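Local coordinates for crystal protein (Bacillus thuringiensis serovar dakota, PDB 2ZTB) that recognises cancer cells as a proteolytically activated parasporin-2 toxin and probably kills them by forming pores in their membranes, at residues R73-Q85 with T171-A183. Numbering follows the deposited sequence.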
ATOM      1  N   ARG A  73      -7.960   7.115  -9.798  1.00 60.98           N
ATOM      2  CA  ARG A  73      -9.363   6.740  -9.669  1.00 61.02           C
ATOM      3  C   ARG A  73     -10.191   8.012  -9.641  1.00 60.17           C
ATOM      4  O   ARG A  73      -9.679   9.051  -9.232  1.00 60.21           O
ATOM      5  CB  ARG A  73      -9.569   5.960  -8.369  1.00 61.73           C
ATOM      6  CG  ARG A  73      -8.860   4.628  -8.329  1.00 63.60           C
ATOM      7  CD  ARG A  73      -9.733   3.514  -8.899  1.00 69.79           C
ATOM      8  NE  ARG A  73     -10.495   3.937 -10.078  1.00 73.28           N
ATOM      9  CZ  ARG A  73     -11.184   3.123 -10.878  1.00 75.06           C
ATOM     10  NH1 ARG A  73     -11.210   1.813 -10.639  1.00 76.08           N
ATOM     11  NH2 ARG A  73     -11.846   3.623 -11.922  1.00 74.83           N
ATOM     12  N   PRO A  74     -11.468   7.954 -10.088  1.00 59.60           N
ATOM     13  CA  PRO A  74     -12.309   9.157  -9.966  1.00 58.93           C
ATOM     14  C   PRO A  74     -12.370   9.653  -8.528  1.00 58.48           C
ATOM     15  O   PRO A  74     -12.446   8.844  -7.601  1.00 58.21           O
ATOM     16  CB  PRO A  74     -13.688   8.678 -10.426  1.00 58.87           C
ATOM     17  CG  PRO A  74     -13.392   7.535 -11.355  1.00 59.25           C
ATOM     18  CD  PRO A  74     -12.196   6.844 -10.733  1.00 59.37           C
ATOM     19  N   THR A  75     -12.301  10.975  -8.365  1.00 58.16           N
ATOM     20  CA  THR A  75     -12.363  11.648  -7.070  1.00 57.80           C
ATOM     21  C   THR A  75     -13.819  11.724  -6.591  1.00 58.28           C
ATOM     22  O   THR A  75     -14.701  12.153  -7.342  1.00 57.80           O
ATOM     23  CB  THR A  75     -11.789  13.090  -7.193  1.00 58.01           C
ATOM     24  OG1 THR A  75     -10.371  13.040  -7.386  1.00 56.01           O
ATOM     25  CG2 THR A  75     -12.124  13.962  -5.961  1.00 56.77           C
ATOM     26  N   ASP A  76     -14.070  11.313  -5.349  1.00 58.63           N
ATOM     27  CA  ASP A  76     -15.417  11.428  -4.787  1.00 59.46           C
ATOM     28  C   ASP A  76     -15.529  12.652  -3.884  1.00 59.26           C
ATOM     29  O   ASP A  76     -14.737  12.823  -2.953  1.00 59.38           O
ATOM     30  CB  ASP A  76     -15.851  10.132  -4.074  1.00 59.90           C
ATOM     31  CG  ASP A  76     -16.256   9.020  -5.065  1.00 62.18           C
ATOM     32  OD1 ASP A  76     -17.089   9.290  -5.967  1.00 64.40           O
ATOM     33  OD2 ASP A  76     -15.750   7.879  -4.950  1.00 62.71           O
ATOM     34  N   ILE A  77     -16.504  13.505  -4.186  1.00 59.07           N
ATOM     35  CA  ILE A  77     -16.681  14.763  -3.474  1.00 59.10           C
ATOM     36  C   ILE A  77     -17.995  14.799  -2.676  1.00 59.60           C
ATOM     37  O   ILE A  77     -19.091  14.809  -3.253  1.00 59.11           O
ATOM     38  CB  ILE A  77     -16.572  15.991  -4.433  1.00 59.14           C
ATOM     39  CG1 ILE A  77     -15.177  16.042  -5.081  1.00 58.45           C
ATOM     40  CG2 ILE A  77     -16.897  17.289  -3.690  1.00 57.69           C
ATOM     41  CD1 ILE A  77     -15.070  16.940  -6.301  1.00 58.52           C
ATOM     42  N   ASN A  78     -17.850  14.792  -1.351  1.00 60.09           N
ATOM     43  CA  ASN A  78     -18.942  15.033  -0.401  1.00 60.82           C
ATOM     44  C   ASN A  78     -19.232  16.542  -0.356  1.00 60.98           C
ATOM     45  O   ASN A  78     -18.504  17.291   0.297  1.00 60.15           O
ATOM     46  CB  ASN A  78     -18.518  14.502   0.984  1.00 61.12           C
ATOM     47  CG  ASN A  78     -19.614  14.622   2.052  1.00 62.52           C
ATOM     48  OD1 ASN A  78     -20.573  15.391   1.927  1.00 64.10           O
ATOM     49  ND2 ASN A  78     -19.453  13.854   3.127  1.00 63.58           N
ATOM     50  N   PRO A  79     -20.313  16.982  -1.040  1.00 61.62           N
ATOM     51  CA  PRO A  79     -20.544  18.383  -1.395  1.00 62.11           C
ATOM     52  C   PRO A  79     -20.922  19.337  -0.272  1.00 62.70           C
ATOM     53  O   PRO A  79     -20.960  20.550  -0.504  1.00 63.19           O
ATOM     54  CB  PRO A  79     -21.696  18.297  -2.399  1.00 62.14           C
ATOM     55  CG  PRO A  79     -22.438  17.092  -1.996  1.00 61.81           C
ATOM     56  CD  PRO A  79     -21.415  16.121  -1.512  1.00 61.73           C
ATOM     57  N   ASN A  80     -21.223  18.822   0.915  1.00 63.33           N
ATOM     58  CA  ASN A  80     -21.608  19.688   2.054  1.00 64.39           C
ATOM     59  C   ASN A  80     -21.350  18.985   3.367  1.00 64.21           C
ATOM     60  O   ASN A  80     -21.790  17.849   3.571  1.00 65.20           O
ATOM     61  CB  ASN A  80     -23.082  20.094   1.997  1.00 64.70           C
ATOM     62  CG  ASN A  80     -23.289  21.536   1.555  1.00 67.25           C
ATOM     63  OD1 ASN A  80     -22.922  22.485   2.269  1.00 69.99           O
ATOM     64  ND2 ASN A  80     -23.918  21.711   0.385  1.00 67.19           N
ATOM     65  N   VAL A  81     -20.618  19.658   4.243  1.00 63.22           N
ATOM     66  CA  VAL A  81     -20.260  19.136   5.549  1.00 61.84           C
ATOM     67  C   VAL A  81     -20.157  20.355   6.458  1.00 60.41           C
ATOM     68  O   VAL A  81     -19.466  21.308   6.126  1.00 59.83           O
ATOM     69  CB  VAL A  81     -18.925  18.361   5.487  1.00 62.11           C
ATOM     70  CG1 VAL A  81     -18.280  18.233   6.854  1.00 63.06           C
ATOM     71  CG2 VAL A  81     -19.149  16.997   4.914  1.00 63.30           C
ATOM     72  N   ILE A  82     -20.881  20.332   7.578  1.00 59.16           N
ATOM     73  CA  ILE A  82     -20.806  21.388   8.578  1.00 57.39           C
ATOM     74  C   ILE A  82     -19.612  21.131   9.480  1.00 56.59           C
ATOM     75  O   ILE A  82     -19.549  20.105  10.174  1.00 56.14           O
ATOM     76  CB  ILE A  82     -22.085  21.471   9.456  1.00 57.55           C
ATOM     77  CG1 ILE A  82     -23.375  21.319   8.634  1.00 57.97           C
ATOM     78  CG2 ILE A  82     -22.101  22.753  10.278  1.00 56.25           C
ATOM     79  CD1 ILE A  82     -23.590  22.333   7.558  1.00 59.45           C
ATOM     80  N   LEU A  83     -18.663  22.064   9.461  1.00 55.68           N
ATOM     81  CA  LEU A  83     -17.478  21.975  10.311  1.00 55.16           C
ATOM     82  C   LEU A  83     -17.650  22.742  11.612  1.00 54.77           C
ATOM     83  O   LEU A  83     -17.000  22.439  12.609  1.00 54.86           O
ATOM     84  CB  LEU A  83     -16.225  22.474   9.583  1.00 54.91           C
ATOM     85  CG  LEU A  83     -15.699  21.720   8.356  1.00 55.97           C
ATOM     86  CD1 LEU A  83     -14.280  22.210   8.037  1.00 55.39           C
ATOM     87  CD2 LEU A  83     -15.719  20.197   8.551  1.00 55.14           C
ATOM     88  N   ALA A  84     -18.518  23.744  11.595  1.00 54.45           N
ATOM     89  CA  ALA A  84     -18.785  24.547  12.779  1.00 54.29           C
ATOM     90  C   ALA A  84     -20.157  25.146  12.637  1.00 54.33           C
ATOM     91  O   ALA A  84     -20.619  25.382  11.524  1.00 54.35           O
ATOM     92  CB  ALA A  84     -17.743  25.643  12.944  1.00 53.98           C
ATOM     93  N   GLN A  85     -20.809  25.374  13.768  1.00 54.57           N
ATOM     94  CA  GLN A  85     -22.109  25.998  13.790  1.00 54.85           C
ATOM     95  C   GLN A  85     -22.320  26.767  15.090  1.00 55.29           C
ATOM     96  O   GLN A  85     -22.110  26.238  16.176  1.00 54.77           O
ATOM     97  CB  GLN A  85     -23.208  24.955  13.597  1.00 54.96           C
ATOM     98  CG  GLN A  85     -24.566  25.568  13.336  1.00 54.83           C
ATOM     99  CD  GLN A  85     -25.664  24.548  13.226  1.00 55.13           C
ATOM    100  OE1 GLN A  85     -26.571  24.524  14.048  1.00 58.85           O
ATOM    101  NE2 GLN A  85     -25.610  23.717  12.204  1.00 54.05           N
ATOM    102  N   THR A 171     -28.476  31.554  12.939  1.00 55.89           N
ATOM    103  CA  THR A 171     -27.433  30.528  12.864  1.00 55.13           C
ATOM    104  C   THR A 171     -26.390  30.816  11.767  1.00 54.77           C
ATOM    105  O   THR A 171     -26.733  31.238  10.651  1.00 54.84           O
ATOM    106  CB  THR A 171     -28.050  29.112  12.651  1.00 55.04           C
ATOM    107  OG1 THR A 171     -28.944  28.820  13.727  1.00 55.00           O
ATOM    108  CG2 THR A 171     -26.996  28.046  12.634  1.00 53.64           C
ATOM    109  N   ILE A 172     -25.125  30.596  12.114  1.00 53.82           N
ATOM    110  CA  ILE A 172     -23.993  30.729  11.200  1.00 53.15           C
ATOM    111  C   ILE A 172     -23.266  29.386  11.145  1.00 52.61           C
ATOM    112  O   ILE A 172     -22.995  28.790  12.180  1.00 52.41           O
ATOM    113  CB  ILE A 172     -23.005  31.837  11.662  1.00 53.18           C
ATOM    114  CG1 ILE A 172     -23.702  33.204  11.720  1.00 54.17           C
ATOM    115  CG2 ILE A 172     -21.773  31.901  10.764  1.00 52.21           C
ATOM    116  CD1 ILE A 172     -24.109  33.624  13.112  1.00 54.99           C
ATOM    117  N   GLN A 173     -22.976  28.907   9.937  1.00 51.92           N
ATOM    118  CA  GLN A 173     -22.231  27.667   9.766  1.00 52.00           C
ATOM    119  C   GLN A 173     -20.935  27.878   9.015  1.00 50.93           C
ATOM    120  O   GLN A 173     -20.841  28.753   8.161  1.00 50.27           O
ATOM    121  CB  GLN A 173     -23.075  26.602   9.044  1.00 51.98           C
ATOM    122  CG  GLN A 173     -24.475  26.395   9.663  1.00 53.98           C
ATOM    123  CD  GLN A 173     -25.392  25.565   8.783  1.00 54.18           C
ATOM    124  OE1 GLN A 173     -25.423  25.738   7.566  1.00 57.46           O
ATOM    125  NE2 GLN A 173     -26.156  24.667   9.400  1.00 55.87           N
ATOM    126  N   LEU A 174     -19.933  27.065   9.354  1.00 50.42           N
ATOM    127  CA  LEU A 174     -18.754  26.916   8.524  1.00 49.95           C
ATOM    128  C   LEU A 174     -18.890  25.588   7.803  1.00 49.43           C
ATOM    129  O   LEU A 174     -19.045  24.541   8.437  1.00 49.61           O
ATOM    130  CB  LEU A 174     -17.467  26.963   9.357  1.00 50.02           C
ATOM    131  CG  LEU A 174     -16.135  26.815   8.600  1.00 50.76           C
ATOM    132  CD1 LEU A 174     -15.878  27.973   7.656  1.00 50.14           C
ATOM    133  CD2 LEU A 174     -14.999  26.684   9.580  1.00 50.61           C
ATOM    134  N   THR A 175     -18.859  25.627   6.476  1.00 48.97           N
ATOM    135  CA  THR A 175     -19.054  24.417   5.695  1.00 48.50           C
ATOM    136  C   THR A 175     -17.875  24.156   4.773  1.00 48.43           C
ATOM    137  O   THR A 175     -17.135  25.068   4.441  1.00 47.82           O
ATOM    138  CB  THR A 175     -20.341  24.468   4.857  1.00 48.81           C
ATOM    139  OG1 THR A 175     -20.148  25.344   3.734  1.00 49.58           O
ATOM    140  CG2 THR A 175     -21.546  24.946   5.710  1.00 47.86           C
ATOM    141  N   ALA A 176     -17.715  22.895   4.367  1.00 48.49           N
ATOM    142  CA  ALA A 176     -16.673  22.499   3.447  1.00 48.68           C
ATOM    143  C   ALA A 176     -17.128  21.354   2.538  1.00 49.18           C
ATOM    144  O   ALA A 176     -18.173  20.740   2.757  1.00 49.30           O
ATOM    145  CB  ALA A 176     -15.409  22.113   4.216  1.00 48.31           C
ATOM    146  N   LYS A 177     -16.356  21.112   1.483  1.00 49.55           N
ATOM    147  CA  LYS A 177     -16.473  19.885   0.719  1.00 49.69           C
ATOM    148  C   LYS A 177     -15.374  18.932   1.197  1.00 50.57           C
ATOM    149  O   LYS A 177     -14.321  19.367   1.682  1.00 50.11           O
ATOM    150  CB  LYS A 177     -16.348  20.138  -0.784  1.00 49.12           C
ATOM    151  CG  LYS A 177     -17.436  21.024  -1.383  1.00 48.40           C
ATOM    152  CD  LYS A 177     -17.255  21.142  -2.887  1.00 48.39           C
ATOM    153  CE  LYS A 177     -18.327  22.005  -3.529  1.00 48.91           C
ATOM    154  NZ  LYS A 177     -18.129  23.483  -3.339  1.00 51.01           N
ATOM    155  N   ILE A 178     -15.632  17.634   1.076  1.00 51.54           N
ATOM    156  CA  ILE A 178     -14.625  16.631   1.342  1.00 52.71           C
ATOM    157  C   ILE A 178     -14.281  15.938   0.028  1.00 53.16           C
ATOM    158  O   ILE A 178     -15.173  15.532  -0.721  1.00 53.24           O
ATOM    159  CB  ILE A 178     -15.092  15.616   2.405  1.00 52.88           C
ATOM    160  CG1 ILE A 178     -15.379  16.322   3.738  1.00 53.10           C
ATOM    161  CG2 ILE A 178     -14.052  14.511   2.596  1.00 52.93           C
ATOM    162  CD1 ILE A 178     -16.010  15.380   4.795  1.00 53.55           C
ATOM    163  N   ALA A 179     -12.982  15.843  -0.248  1.00 53.61           N
ATOM    164  CA  ALA A 179     -12.477  15.100  -1.398  1.00 54.18           C
ATOM    165  C   ALA A 179     -11.845  13.797  -0.928  1.00 54.83           C
ATOM    166  O   ALA A 179     -10.930  13.813  -0.094  1.00 55.15           O
ATOM    167  CB  ALA A 179     -11.457  15.924  -2.175  1.00 53.33           C
ATOM    168  N   LYS A 180     -12.361  12.679  -1.437  1.00 55.07           N
ATOM    169  CA  LYS A 180     -11.661  11.413  -1.337  1.00 55.94           C
ATOM    170  C   LYS A 180     -10.947  11.205  -2.666  1.00 55.21           C
ATOM    171  O   LYS A 180     -11.570  10.920  -3.703  1.00 55.19           O
ATOM    172  CB  LYS A 180     -12.606  10.242  -1.021  1.00 56.45           C
ATOM    173  CG  LYS A 180     -11.889   8.878  -1.049  1.00 60.01           C
ATOM    174  CD  LYS A 180     -12.796   7.734  -1.567  1.00 65.63           C
ATOM    175  CE  LYS A 180     -11.936   6.635  -2.200  1.00 68.35           C
ATOM    176  NZ  LYS A 180     -12.636   5.309  -2.320  1.00 71.67           N
ATOM    177  N   GLU A 181      -9.638  11.394  -2.634  1.00 54.75           N
ATOM    178  CA  GLU A 181      -8.818  11.209  -3.822  1.00 54.37           C
ATOM    179  C   GLU A 181      -8.045   9.911  -3.693  1.00 54.67           C
ATOM    180  O   GLU A 181      -7.620   9.529  -2.592  1.00 54.13           O
ATOM    181  CB  GLU A 181      -7.859  12.374  -4.003  1.00 54.10           C
ATOM    182  CG  GLU A 181      -8.541  13.715  -4.271  1.00 53.05           C
ATOM    183  CD  GLU A 181      -7.539  14.835  -4.318  1.00 51.86           C
ATOM    184  OE1 GLU A 181      -6.959  15.137  -3.259  1.00 50.92           O
ATOM    185  OE2 GLU A 181      -7.305  15.394  -5.415  1.00 52.74           O
ATOM    186  N   SER A 182      -7.885   9.215  -4.810  1.00 54.59           N
ATOM    187  CA  SER A 182      -7.107   7.984  -4.784  1.00 54.96           C
ATOM    188  C   SER A 182      -6.501   7.595  -6.118  1.00 54.40           C
ATOM    189  O   SER A 182      -6.934   8.041  -7.174  1.00 53.98           O
ATOM    190  CB  SER A 182      -7.923   6.820  -4.204  1.00 54.31           C
ATOM    191  OG  SER A 182      -9.008   6.523  -5.051  1.00 55.59           O
ATOM    192  N   ALA A 183      -5.477   6.756  -6.028  1.00 54.59           N
ATOM    193  CA  ALA A 183      -4.861   6.143  -7.177  1.00 54.53           C
ATOM    194  C   ALA A 183      -4.560   4.698  -6.842  1.00 54.87           C
ATOM    195  O   ALA A 183      -4.027   4.400  -5.772  1.00 55.01           O
ATOM    196  CB  ALA A 183      -3.580   6.886  -7.553  1.00 54.04           C
TER
HETATM  197  O   HOH W   1     -11.135   8.386  -5.305  1.00 55.15           O
HETATM  198  O   HOH W   2      -9.003  15.247  -7.320  1.00 58.16           O
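Asp76 and Lys180 form a hydrogen-bonded pair, Lys180 N reaching Asp76 O at 2.8 Å, with Asp76 N giving the return bond to Lys180 O. Two residues on, Asn78 and Ile178 likewise exchange a pair of backbone bonds. Beyond Pro79, Ala176 N donates to Val81 O, and near the far end Leu174 O takes two donors, Leu83 N at 2.7 Å and Ala84 N at 3.3 Å. This is a classic beta bulge: Leu83 and Ala84 together face Leu174, and Leu174 N bonds back to Ala84 O. The two strands run antiparallel at 152° within the long, twisted sheet of this elongated toxin, whose shape is consistent with an aerolysin-type beta-pore-forming fold; strand 223-247 pairs along the other edge of 171-183.

On the face that carries Val81, Ala176 and Ile178, apolar side chains meet. Ile178 CG1 stands anti to its carbonyl carbon (chi1 -61°) and carries CD1 to 3.5 Å from Val81 CG2, the side chains crossing at about a right angle. Leu83, a neighbour in the bulge, brings CD1 to 4.0 Å from Ala176 CB, and Phe106 of strand 96-116 packs against both Leu83 and Ile178.

Water links the polar end. One molecule donates to Pro74 O and Lys180 O and accepts from Ser182 OG. Another joins Thr75 OG1 to Glu181 OE2, 2.6 Å from each; the Glu181 carboxylate also accepts from the backbone N of Ile134 and Gly135.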